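Local coordinates for putative Outer membrane protein (Helicobacter pylori, PDB 6GW5) that probably acts as a lectin-like adhesin, this chain being the extracellular domain with which the outer membrane protein would bind Lewis-type glycans on host cells, at residues 66-71 with 221-226; 73-78 with 215-220; 97-102 with 123-128. All coordinates share one frame; numbering follows the deposited sequence.

Contact 1: residues 66-71 with 221-226; sequences QAVITS and KAMIPI
Val68 and Met223 are brought together by two complementary torsions. Val68 has CG1 anti to its backbone N (chi1 174°), which spreads both methyls toward helix 215-240, while Met223 sets CG anti to its carbonyl carbon (chi1 -62°) and runs extended beyond it, so that its thioether passes over the valine. The evidence is in the distances: Val68 CG2 lies 3.6 Å from Met223 SD, and Met223 CB is 3.9 Å from both Val68 CG1 and Val68 CG2. The two side chains cross at a slant, the sulfur over one branch and the root of the methionine against the fork. On the other branch, Val68 CG1 meets Ile224 CG1 at 4.2 Å, a lighter touch. Ser71 adds a flank: its OG is 4.4 Å from Met223 SD but spends its hydrogen bond within its own helix, on Val68 O at 2.9 Å. The interface is therefore almost wholly apolar, with no polar bond between the two segments, and small, 146 Å² in all, between local axes 10.2 Å apart and antiparallel at 146°. Just after Ile224, at Pro225, the second helix is kinked, the proline N lacking a bond to the turn before. Around this pair the helical bundle closes in: Ile278 and Phe282 of helix 255-283 touch Val68, Ser71 and Met223, and helix 167-183 packs against Ile224 through Ala174 and Gln175.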
ATOM      1  N   GLN A  66      -8.493   9.737  -6.929  1.00 38.08           N
ATOM      2  CA  GLN A  66      -9.854  10.179  -6.785  1.00 40.64           C
ATOM      3  C   GLN A  66     -10.220  10.525  -5.358  1.00 42.38           C
ATOM      4  O   GLN A  66     -10.741  11.597  -5.082  1.00 46.45           O
ATOM      5  CB  GLN A  66     -10.814   9.072  -7.232  1.00 50.21           C
ATOM      6  CG  GLN A  66     -11.546   9.376  -8.517  1.00 58.62           C
ATOM      7  CD  GLN A  66     -12.425  10.616  -8.377  1.00 63.10           C
ATOM      8  OE1 GLN A  66     -13.461  10.613  -7.688  1.00 54.88           O
ATOM      9  NE2 GLN A  66     -12.001  11.683  -9.015  1.00 62.29           N
ATOM     10  N   ALA A  67     -10.005   9.579  -4.450  1.00 39.74           N
ATOM     11  CA  ALA A  67     -10.409   9.776  -3.099  1.00 37.47           C
ATOM     12  C   ALA A  67      -9.643  10.945  -2.488  1.00 35.71           C
ATOM     13  O   ALA A  67     -10.225  11.733  -1.737  1.00 38.86           O
ATOM     14  CB  ALA A  67     -10.217   8.498  -2.277  1.00 37.61           C
ATOM     15  N   VAL A  68      -8.345  11.029  -2.759  1.00 33.54           N
ATOM     16  CA  VAL A  68      -7.518  12.092  -2.179  1.00 36.27           C
ATOM     17  C   VAL A  68      -7.943  13.468  -2.736  1.00 37.11           C
ATOM     18  O   VAL A  68      -8.047  14.432  -1.985  1.00 35.61           O
ATOM     19  CB  VAL A  68      -6.007  11.833  -2.369  1.00 35.80           C
ATOM     20  CG1 VAL A  68      -5.164  13.018  -1.897  1.00 36.48           C
ATOM     21  CG2 VAL A  68      -5.566  10.591  -1.608  1.00 35.83           C
ATOM     22  N   ILE A  69      -8.203  13.553  -4.028  1.00 38.15           N
ATOM     23  CA  ILE A  69      -8.643  14.815  -4.605  1.00 39.70           C
ATOM     24  C   ILE A  69      -9.978  15.198  -4.047  1.00 38.43           C
ATOM     25  O   ILE A  69     -10.178  16.321  -3.647  1.00 43.09           O
ATOM     26  CB  ILE A  69      -8.791  14.744  -6.132  1.00 41.81           C
ATOM     27  CG1 ILE A  69      -7.443  14.530  -6.822  1.00 41.63           C
ATOM     28  CG2 ILE A  69      -9.438  16.007  -6.672  1.00 46.13           C
ATOM     29  CD1 ILE A  69      -6.319  15.379  -6.294  1.00 45.07           C
ATOM     30  N   THR A  70     -10.910  14.272  -4.035  1.00 38.85           N
ATOM     31  CA  THR A  70     -12.199  14.514  -3.411  1.00 33.88           C
ATOM     32  C   THR A  70     -11.964  15.126  -1.992  1.00 36.96           C
ATOM     33  O   THR A  70     -12.572  16.134  -1.615  1.00 36.69           O
ATOM     34  CB  THR A  70     -12.991  13.192  -3.334  1.00 33.37           C
ATOM     35  OG1 THR A  70     -13.426  12.801  -4.650  1.00 37.64           O
ATOM     36  CG2 THR A  70     -14.185  13.271  -2.373  1.00 31.81           C
ATOM     37  N   SER A  71     -11.122  14.468  -1.210  1.00 34.18           N
ATOM     38  CA  SER A  71     -10.946  14.827   0.168  1.00 36.73           C
ATOM     39  C   SER A  71     -10.272  16.227   0.291  1.00 35.54           C
ATOM     40  O   SER A  71     -10.539  16.952   1.209  1.00 34.63           O
ATOM     41  CB  SER A  71     -10.165  13.727   0.912  1.00 36.98           C
ATOM     42  OG  SER A  71      -8.781  13.919   0.731  1.00 40.19           O
ATOM     43  N   LYS A 221      -2.927  16.244   3.642  1.00 41.09           N
ATOM     44  CA  LYS A 221      -1.680  16.783   3.116  1.00 46.74           C
ATOM     45  C   LYS A 221      -0.606  15.712   2.878  1.00 44.01           C
ATOM     46  O   LYS A 221       0.060  15.718   1.841  1.00 43.80           O
ATOM     47  CB  LYS A 221      -1.127  17.829   4.082  1.00 55.09           C
ATOM     48  CG  LYS A 221      -0.079  18.736   3.489  1.00 59.97           C
ATOM     49  CD  LYS A 221       0.120  19.965   4.369  1.00 72.02           C
ATOM     50  CE  LYS A 221       1.259  20.826   3.837  1.00 75.88           C
ATOM     51  NZ  LYS A 221       2.586  20.272   4.222  1.00 75.91           N
ATOM     52  N   ALA A 222      -0.447  14.802   3.835  1.00 40.69           N
ATOM     53  CA  ALA A 222       0.570  13.737   3.751  1.00 39.53           C
ATOM     54  C   ALA A 222       0.266  12.694   2.678  1.00 40.41           C
ATOM     55  O   ALA A 222       1.167  11.996   2.232  1.00 40.21           O
ATOM     56  CB  ALA A 222       0.738  13.055   5.090  1.00 36.62           C
ATOM     57  N   MET A 223      -0.994  12.616   2.246  1.00 42.69           N
ATOM     58  CA  MET A 223      -1.402  11.703   1.168  1.00 45.88           C
ATOM     59  C   MET A 223      -0.795  12.043  -0.172  1.00 44.79           C
ATOM     60  O   MET A 223      -0.550  11.155  -0.991  1.00 45.99           O
ATOM     61  CB  MET A 223      -2.916  11.723   0.971  1.00 45.09           C
ATOM     62  CG  MET A 223      -3.690  11.260   2.175  1.00 46.41           C
ATOM     63  SD  MET A 223      -5.458  11.323   1.921  1.00 47.90           S
ATOM     64  CE  MET A 223      -6.004  10.826   3.546  1.00 48.01           C
ATOM     65  N   ILE A 224      -0.582  13.328  -0.402  1.00 43.91           N
ATOM     66  CA  ILE A 224      -0.246  13.791  -1.732  1.00 45.66           C
ATOM     67  C   ILE A 224       1.137  13.325  -2.173  1.00 46.61           C
ATOM     68  O   ILE A 224       1.258  12.778  -3.263  1.00 45.42           O
ATOM     69  CB  ILE A 224      -0.428  15.311  -1.861  1.00 48.65           C
ATOM     70  CG1 ILE A 224      -1.914  15.641  -1.692  1.00 58.53           C
ATOM     71  CG2 ILE A 224      -0.009  15.785  -3.236  1.00 47.75           C
ATOM     72  CD1 ILE A 224      -2.247  17.120  -1.679  1.00 63.47           C
ATOM     73  N   PRO A 225       2.178  13.551  -1.350  1.00 45.66           N
ATOM     74  CA  PRO A 225       3.487  13.054  -1.710  1.00 45.29           C
ATOM     75  C   PRO A 225       3.541  11.550  -1.852  1.00 42.67           C
ATOM     76  O   PRO A 225       4.280  11.038  -2.703  1.00 48.18           O
ATOM     77  CB  PRO A 225       4.397  13.516  -0.565  1.00 41.56           C
ATOM     78  CG  PRO A 225       3.525  13.963   0.502  1.00 43.49           C
ATOM     79  CD  PRO A 225       2.255  14.418  -0.175  1.00 47.73           C
ATOM     80  N   ILE A 226       2.758  10.843  -1.061  1.00 41.91           N
ATOM     81  CA  ILE A 226       2.688   9.377  -1.226  1.00 43.56           C
ATOM     82  C   ILE A 226       2.184   8.980  -2.610  1.00 40.64           C
ATOM     83  O   ILE A 226       2.761   8.130  -3.266  1.00 39.39           O
ATOM     84  CB  ILE A 226       1.831   8.724  -0.132  1.00 43.32           C
ATOM     85  CG1 ILE A 226       2.627   8.728   1.183  1.00 40.13           C
ATOM     86  CG2 ILE A 226       1.441   7.295  -0.526  1.00 43.93           C
ATOM     87  CD1 ILE A 226       1.790   8.580   2.423  1.00 37.99           C
TER

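Contact 2: residues 73-78 with 215-220; sequences LGFWSL and AVLNNI. Unlike the reference sequence in segment 215-220: Leu217 (reference Phe).
Phe75 spans the gap to helix 215-240 with its ring, and Leu217, Val216 and Ile220 receive it. Contact is tightest at Leu217, where CD1 lies 3.6 Å from Phe75 CE2 and 4.0 Å from Phe75 CZ; a single methyl thus covers the CD2-CE2-CZ side of the ring, at an oblique approach. With chi1 of Phe75 near 180° (-177°), the ring swings clear of its own helix toward its partner. Packing relaxes away from this point. Val216 CG1 touches the other ring side at Phe75 CE1, 4.1 Å away, and Ile220 CD1 meets the stem of the side chain, 4.2 Å from Phe75 CB. Leu78 also points toward the partner helix, yet its CD1 comes no nearer than 5.9 Å, to Val216 CG1, and Tyr292 of helix 287-293 lies against it instead. The far side of segment 215-220 is partly exposed and polar: Asn218 ND2 bonds to Thr212 O, and Asn219 ND2 to Leu281 O. The local axes run antiparallel at 148°, 11.0 Å apart, and one aromatic residue bridges that spacing. Leu217, which replaces the reference phenylalanine in this chain, is also packed by Met178 and Ile181 of helix 167-183. With 177 Å² buried and every touching atom a carbon, the chemistry implies cohesion by the exclusion of water and by dispersion, with the fit of apolar side chains, rather than polar pairing, probably governing how the two helices meet here.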
ATOM      1  N   LEU A  73     -10.690  18.722  -2.033  1.00 37.97           N
ATOM      2  CA  LEU A  73     -11.805  19.599  -2.328  1.00 38.84           C
ATOM      3  C   LEU A  73     -12.815  19.660  -1.190  1.00 43.07           C
ATOM      4  O   LEU A  73     -13.429  20.694  -0.966  1.00 51.03           O
ATOM      5  CB  LEU A  73     -12.481  19.203  -3.625  1.00 40.02           C
ATOM      6  CG  LEU A  73     -11.566  19.415  -4.862  1.00 43.74           C
ATOM      7  CD1 LEU A  73     -12.188  18.778  -6.094  1.00 47.85           C
ATOM      8  CD2 LEU A  73     -11.293  20.885  -5.173  1.00 45.12           C
ATOM      9  N   GLY A  74     -12.944  18.583  -0.428  1.00 44.24           N
ATOM     10  CA  GLY A  74     -13.833  18.562   0.681  1.00 40.77           C
ATOM     11  C   GLY A  74     -13.300  19.473   1.763  1.00 42.64           C
ATOM     12  O   GLY A  74     -14.054  20.250   2.347  1.00 44.99           O
ATOM     13  N   PHE A  75     -12.013  19.361   2.075  1.00 40.11           N
ATOM     14  CA  PHE A  75     -11.463  20.210   3.088  1.00 39.01           C
ATOM     15  C   PHE A  75     -11.568  21.655   2.629  1.00 41.44           C
ATOM     16  O   PHE A  75     -11.928  22.524   3.387  1.00 44.69           O
ATOM     17  CB  PHE A  75     -10.011  19.893   3.416  1.00 38.60           C
ATOM     18  CG  PHE A  75      -9.516  20.725   4.506  1.00 35.96           C
ATOM     19  CD1 PHE A  75      -9.899  20.444   5.788  1.00 38.35           C
ATOM     20  CD2 PHE A  75      -8.826  21.891   4.248  1.00 37.39           C
ATOM     21  CE1 PHE A  75      -9.542  21.289   6.838  1.00 40.66           C
ATOM     22  CE2 PHE A  75      -8.431  22.720   5.292  1.00 38.97           C
ATOM     23  CZ  PHE A  75      -8.787  22.418   6.589  1.00 38.17           C
ATOM     24  N   TRP A  76     -11.270  21.914   1.375  1.00 42.58           N
ATOM     25  CA  TRP A  76     -11.399  23.265   0.863  1.00 42.69           C
ATOM     26  C   TRP A  76     -12.806  23.777   1.098  1.00 40.43           C
ATOM     27  O   TRP A  76     -13.009  24.898   1.545  1.00 43.83           O
ATOM     28  CB  TRP A  76     -11.046  23.344  -0.648  1.00 43.64           C
ATOM     29  CG  TRP A  76     -11.366  24.683  -1.253  1.00 43.41           C
ATOM     30  CD1 TRP A  76     -12.411  24.982  -2.059  1.00 45.54           C
ATOM     31  CD2 TRP A  76     -10.687  25.905  -0.992  1.00 40.46           C
ATOM     32  NE1 TRP A  76     -12.415  26.328  -2.351  1.00 47.16           N
ATOM     33  CE2 TRP A  76     -11.374  26.926  -1.697  1.00 40.71           C
ATOM     34  CE3 TRP A  76      -9.577  26.242  -0.213  1.00 40.58           C
ATOM     35  CZ2 TRP A  76     -10.965  28.270  -1.690  1.00 39.54           C
ATOM     36  CZ3 TRP A  76      -9.157  27.597  -0.194  1.00 45.78           C
ATOM     37  CH2 TRP A  76      -9.856  28.595  -0.950  1.00 40.89           C
ATOM     38  N   SER A  77     -13.780  22.951   0.792  1.00 40.47           N
ATOM     39  CA  SER A  77     -15.152  23.368   0.915  1.00 39.95           C
ATOM     40  C   SER A  77     -15.463  23.685   2.396  1.00 42.25           C
ATOM     41  O   SER A  77     -16.160  24.631   2.699  1.00 42.21           O
ATOM     42  CB  SER A  77     -16.050  22.317   0.289  1.00 41.85           C
ATOM     43  OG  SER A  77     -17.276  22.204   0.943  1.00 47.04           O
ATOM     44  N   LEU A  78     -14.897  22.930   3.315  1.00 41.77           N
ATOM     45  CA  LEU A  78     -15.106  23.200   4.729  1.00 40.70           C
ATOM     46  C   LEU A  78     -14.477  24.506   5.120  1.00 41.18           C
ATOM     47  O   LEU A  78     -15.110  25.329   5.763  1.00 45.38           O
ATOM     48  CB  LEU A  78     -14.510  22.092   5.609  1.00 40.80           C
ATOM     49  CG  LEU A  78     -15.101  20.672   5.580  1.00 42.13           C
ATOM     50  CD1 LEU A  78     -14.287  19.749   6.485  1.00 42.40           C
ATOM     51  CD2 LEU A  78     -16.554  20.640   5.962  1.00 41.76           C
ATOM     52  N   ALA A 215      -5.942  17.299  12.623  1.00 45.08           N
ATOM     53  CA  ALA A 215      -5.364  16.121  11.968  1.00 41.08           C
ATOM     54  C   ALA A 215      -5.869  15.903  10.547  1.00 40.05           C
ATOM     55  O   ALA A 215      -5.146  15.373   9.697  1.00 42.62           O
ATOM     56  CB  ALA A 215      -5.646  14.892  12.814  1.00 42.13           C
ATOM     57  N   VAL A 216      -7.134  16.236  10.297  1.00 38.18           N
ATOM     58  CA  VAL A 216      -7.704  16.038   8.984  1.00 34.47           C
ATOM     59  C   VAL A 216      -6.892  16.753   7.934  1.00 39.39           C
ATOM     60  O   VAL A 216      -6.741  16.242   6.803  1.00 42.03           O
ATOM     61  CB  VAL A 216      -9.190  16.441   8.933  1.00 37.51           C
ATOM     62  CG1 VAL A 216      -9.425  17.944   9.199  1.00 34.41           C
ATOM     63  CG2 VAL A 216      -9.842  15.991   7.617  1.00 35.93           C
ATOM     64  N   LEU A 217      -6.386  17.933   8.280  1.00 38.59           N
ATOM     65  CA  LEU A 217      -5.616  18.661   7.304  1.00 41.88           C
ATOM     66  C   LEU A 217      -4.290  17.978   7.113  1.00 38.44           C
ATOM     67  O   LEU A 217      -3.868  17.762   6.001  1.00 40.99           O
ATOM     68  CB  LEU A 217      -5.399  20.120   7.706  1.00 46.76           C
ATOM     69  CG  LEU A 217      -4.361  20.777   6.764  1.00 52.69           C
ATOM     70  CD1 LEU A 217      -4.975  21.694   5.723  1.00 52.93           C
ATOM     71  CD2 LEU A 217      -3.269  21.474   7.558  1.00 59.97           C
ATOM     72  N   ASN A 218      -3.615  17.687   8.204  1.00 38.08           N
ATOM     73  CA  ASN A 218      -2.293  17.119   8.113  1.00 39.88           C
ATOM     74  C   ASN A 218      -2.259  15.783   7.351  1.00 41.59           C
ATOM     75  O   ASN A 218      -1.368  15.532   6.552  1.00 43.61           O
ATOM     76  CB  ASN A 218      -1.684  16.978   9.504  1.00 41.71           C
ATOM     77  CG  ASN A 218      -1.449  18.347  10.208  1.00 44.41           C
ATOM     78  OD1 ASN A 218      -1.007  19.349   9.597  1.00 45.05           O
ATOM     79  ND2 ASN A 218      -1.772  18.390  11.504  1.00 44.87           N
ATOM     80  N   ASN A 219      -3.265  14.945   7.584  1.00 43.33           N
ATOM     81  CA  ASN A 219      -3.360  13.619   6.932  1.00 40.30           C
ATOM     82  C   ASN A 219      -3.643  13.694   5.451  1.00 40.38           C
ATOM     83  O   ASN A 219      -3.052  12.943   4.700  1.00 36.05           O
ATOM     84  CB  ASN A 219      -4.448  12.768   7.587  1.00 41.39           C
ATOM     85  CG  ASN A 219      -4.011  12.183   8.899  1.00 42.06           C
ATOM     86  OD1 ASN A 219      -3.083  12.698   9.526  1.00 42.97           O
ATOM     87  ND2 ASN A 219      -4.722  11.145   9.365  1.00 39.89           N
ATOM     88  N   ILE A 220      -4.583  14.565   5.057  1.00 40.90           N
ATOM     89  CA  ILE A 220      -4.859  14.769   3.663  1.00 40.23           C
ATOM     90  C   ILE A 220      -3.580  15.273   3.008  1.00 41.68           C
ATOM     91  O   ILE A 220      -3.167  14.759   1.971  1.00 41.57           O
ATOM     92  CB  ILE A 220      -6.015  15.743   3.465  1.00 41.28           C
ATOM     93  CG1 ILE A 220      -7.301  15.082   3.883  1.00 39.85           C
ATOM     94  CG2 ILE A 220      -6.146  16.137   2.001  1.00 45.54           C
ATOM     95  CD1 ILE A 220      -8.409  16.060   4.144  1.00 39.70           C
TER

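Contact 3: residues 97-102 with 123-128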
ATOM      1  N   ALA A  97     -13.213  42.452   1.920  1.00 90.55           N
ATOM      2  CA  ALA A  97     -13.070  42.275   0.475  1.00 85.35           C
ATOM      3  C   ALA A  97     -14.405  41.924  -0.148  1.00 81.30           C
ATOM      4  O   ALA A  97     -15.252  41.306   0.496  1.00 78.39           O
ATOM      5  CB  ALA A  97     -12.047  41.196   0.190  1.00 86.99           C
ATOM      6  N   SER A  98     -14.566  42.286  -1.412  1.00 81.99           N
ATOM      7  CA  SER A  98     -15.801  42.029  -2.144  1.00 88.62           C
ATOM      8  C   SER A  98     -16.099  40.547  -2.508  1.00 92.00           C
ATOM      9  O   SER A  98     -17.158  40.269  -3.083  1.00 90.11           O
ATOM     10  CB  SER A  98     -15.773  42.851  -3.437  1.00 90.17           C
ATOM     11  OG  SER A  98     -16.996  42.729  -4.147  1.00 94.10           O
ATOM     12  N   VAL A  99     -15.174  39.624  -2.218  1.00 88.05           N
ATOM     13  CA  VAL A  99     -15.298  38.196  -2.613  1.00 78.07           C
ATOM     14  C   VAL A  99     -16.453  37.409  -2.016  1.00 71.54           C
ATOM     15  O   VAL A  99     -16.815  37.585  -0.856  1.00 66.48           O
ATOM     16  CB  VAL A  99     -14.027  37.367  -2.313  1.00 81.83           C
ATOM     17  CG1 VAL A  99     -12.894  37.792  -3.236  1.00 91.55           C
ATOM     18  CG2 VAL A  99     -13.617  37.447  -0.840  1.00 76.99           C
ATOM     19  N   GLN A 100     -16.975  36.496  -2.831  1.00 72.70           N
ATOM     20  CA  GLN A 100     -18.150  35.696  -2.495  1.00 74.84           C
ATOM     21  C   GLN A 100     -17.843  34.747  -1.365  1.00 66.12           C
ATOM     22  O   GLN A 100     -16.818  34.083  -1.389  1.00 69.94           O
ATOM     23  CB  GLN A 100     -18.585  34.867  -3.706  1.00 79.73           C
ATOM     24  CG  GLN A 100     -19.902  34.124  -3.490  1.00 86.23           C
ATOM     25  CD  GLN A 100     -20.810  34.294  -4.692  1.00100.19           C
ATOM     26  OE1 GLN A 100     -20.425  33.964  -5.827  1.00 94.70           O
ATOM     27  NE2 GLN A 100     -22.010  34.836  -4.464  1.00 96.02           N
ATOM     28  N   GLY A 101     -18.757  34.668  -0.411  1.00 61.13           N
ATOM     29  CA  GLY A 101     -18.650  33.770   0.731  1.00 54.26           C
ATOM     30  C   GLY A 101     -18.066  34.396   1.976  1.00 54.12           C
ATOM     31  O   GLY A 101     -18.083  33.779   3.047  1.00 53.31           O
ATOM     32  N   ASN A 102     -17.564  35.628   1.875  1.00 59.26           N
ATOM     33  CA  ASN A 102     -16.971  36.308   3.045  1.00 54.60           C
ATOM     34  C   ASN A 102     -17.997  36.459   4.178  1.00 48.89           C
ATOM     35  O   ASN A 102     -19.109  36.891   3.948  1.00 47.97           O
ATOM     36  CB  ASN A 102     -16.422  37.676   2.639  1.00 54.89           C
ATOM     37  CG  ASN A 102     -15.143  38.050   3.354  1.00 55.58           C
ATOM     38  OD1 ASN A 102     -14.546  37.257   4.082  1.00 56.56           O
ATOM     39  ND2 ASN A 102     -14.705  39.290   3.144  1.00 53.66           N
ATOM     40  N   THR A 123      -5.050  39.071  -1.480  1.00 57.86           N
ATOM     41  CA  THR A 123      -3.949  38.504  -2.264  1.00 64.41           C
ATOM     42  C   THR A 123      -3.875  36.964  -2.061  1.00 65.59           C
ATOM     43  O   THR A 123      -4.072  36.184  -3.013  1.00 59.05           O
ATOM     44  CB  THR A 123      -2.598  39.141  -1.825  1.00 65.46           C
ATOM     45  OG1 THR A 123      -2.636  40.536  -2.087  1.00 65.48           O
ATOM     46  CG2 THR A 123      -1.398  38.533  -2.559  1.00 69.14           C
ATOM     47  N   THR A 124      -3.617  36.556  -0.812  1.00 60.36           N
ATOM     48  CA  THR A 124      -3.393  35.175  -0.487  1.00 55.89           C
ATOM     49  C   THR A 124      -4.624  34.336  -0.829  1.00 53.56           C
ATOM     50  O   THR A 124      -4.505  33.249  -1.395  1.00 60.68           O
ATOM     51  CB  THR A 124      -3.035  35.008   0.988  1.00 58.97           C
ATOM     52  OG1 THR A 124      -1.844  35.748   1.306  1.00 59.24           O
ATOM     53  CG2 THR A 124      -2.788  33.545   1.307  1.00 64.09           C
ATOM     54  N   TYR A 125      -5.806  34.840  -0.521  1.00 53.41           N
ATOM     55  CA  TYR A 125      -7.029  34.081  -0.745  1.00 50.96           C
ATOM     56  C   TYR A 125      -7.268  33.792  -2.221  1.00 55.81           C
ATOM     57  O   TYR A 125      -7.762  32.727  -2.577  1.00 61.25           O
ATOM     58  CB  TYR A 125      -8.242  34.786  -0.155  1.00 47.31           C
ATOM     59  CG  TYR A 125      -9.567  34.120  -0.526  1.00 50.52           C
ATOM     60  CD1 TYR A 125      -9.971  32.917   0.091  1.00 48.52           C
ATOM     61  CD2 TYR A 125     -10.430  34.691  -1.483  1.00 45.15           C
ATOM     62  CE1 TYR A 125     -11.173  32.321  -0.239  1.00 42.78           C
ATOM     63  CE2 TYR A 125     -11.627  34.094  -1.822  1.00 41.26           C
ATOM     64  CZ  TYR A 125     -11.983  32.908  -1.209  1.00 43.38           C
ATOM     65  OH  TYR A 125     -13.172  32.317  -1.554  1.00 47.17           O
ATOM     66  N   ASP A 126      -6.966  34.756  -3.074  1.00 62.56           N
ATOM     67  CA  ASP A 126      -7.345  34.660  -4.486  1.00 62.51           C
ATOM     68  C   ASP A 126      -6.522  33.540  -5.139  1.00 61.44           C
ATOM     69  O   ASP A 126      -7.027  32.856  -6.042  1.00 57.29           O
ATOM     70  CB  ASP A 126      -7.190  36.024  -5.243  1.00 65.51           C
ATOM     71  CG  ASP A 126      -8.314  37.067  -4.920  1.00 67.12           C
ATOM     72  OD1 ASP A 126      -9.484  36.689  -4.660  1.00 70.73           O
ATOM     73  OD2 ASP A 126      -8.011  38.293  -4.920  1.00 72.68           O
ATOM     74  N   LYS A 127      -5.274  33.344  -4.677  1.00 58.50           N
ATOM     75  CA  LYS A 127      -4.433  32.256  -5.198  1.00 64.69           C
ATOM     76  C   LYS A 127      -5.009  30.904  -4.781  1.00 69.47           C
ATOM     77  O   LYS A 127      -5.143  30.013  -5.625  1.00 70.30           O
ATOM     78  CB  LYS A 127      -2.987  32.273  -4.666  1.00 69.87           C
ATOM     79  CG  LYS A 127      -2.285  33.618  -4.499  1.00 81.74           C
ATOM     80  CD  LYS A 127      -0.776  33.403  -4.289  1.00 92.32           C
ATOM     81  CE  LYS A 127      -0.021  34.511  -3.587  1.00 93.64           C
ATOM     82  NZ  LYS A 127       0.104  35.738  -4.400  1.00 97.40           N
ATOM     83  N   MET A 128      -5.280  30.767  -3.477  1.00 58.81           N
ATOM     84  CA  MET A 128      -5.976  29.632  -2.941  1.00 49.16           C
ATOM     85  C   MET A 128      -7.181  29.305  -3.785  1.00 50.80           C
ATOM     86  O   MET A 128      -7.343  28.180  -4.253  1.00 57.11           O
ATOM     87  CB  MET A 128      -6.444  29.933  -1.538  1.00 48.52           C
ATOM     88  CG  MET A 128      -5.406  29.766  -0.448  1.00 46.48           C
ATOM     89  SD  MET A 128      -6.169  29.995   1.180  1.00 42.82           S
ATOM     90  CE  MET A 128      -4.675  29.988   2.160  1.00 46.13           C
TER
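Val99 meets Tyr125 where a type II beta turn, Val99 to Asn102, lies beside the first turns of helix 122-139, in a predicted coiled coil. Both side chains set out toward the opposite segment and slide past one another in opposite directions, so that the isopropyl group ends up beside the ring instead of end-on to it. One ring atom takes nearly all of the contact: Tyr125 CE2 is 4.0 Å from Val99 CG2, 4.1 Å from Val99 CB and 4.2 Å from Val99 CG1. The approach to the ring is oblique. Tyr125 reaches the loop through a trans first torsion (172°), which extends the ring away from the helix and carries the phenol beyond the valine to the middle of the turn. There, Tyr125 OH stands 4.1 Å from Gln100 O, too far for a hydrogen bond. Asp126 adds a second, crosswise approach from the next position of the helix, with OD1 lying 3.9 Å from Val99 CG1; its other oxygen, OD2, is hydrogen-bonded to Gln122 NE2 one turn earlier. The turn itself is recognised from Gly101, whose positive phi of 95° at the third position is the hallmark of type II, while its closing bond, Asn102 N to Val99 O, is weak. Trp76 of helix 60-79 and Leu84 also touch Tyr125, so the ring is buried between the helices and the loop, whereas Gln100 is exposed and its amide turns from the helix. The turn is also tied to strand 87-89, through Asn102 OD1 to Val88 N. Just before the turn, Ala97 O accepts a weak bond of 3.4 Å from Asn102 ND2.

In the fold
Contacts 1 and 2 are successive stations along one helix pair, 60-79 with 215-240, their centres 9 Å apart and joined by packing of Ser71 OG on Ile220 CG2. Both are buried and apolar, but contact 1 relies on slim branched and thioether chains, whereas contact 2 uses an aromatic ring across a slightly wider axis gap. Contact 3 lies further from the chain's centre, about 38 Å against 14 and 21 Å, is partly exposed, and joins a loop to a helix with polar groups at its margin. Trp76, in segment 73-78 but outside the Phe75 packing, touches Met128 and Tyr125 and so connects contact 2 with contact 3; contacts 1 and 3 do not touch.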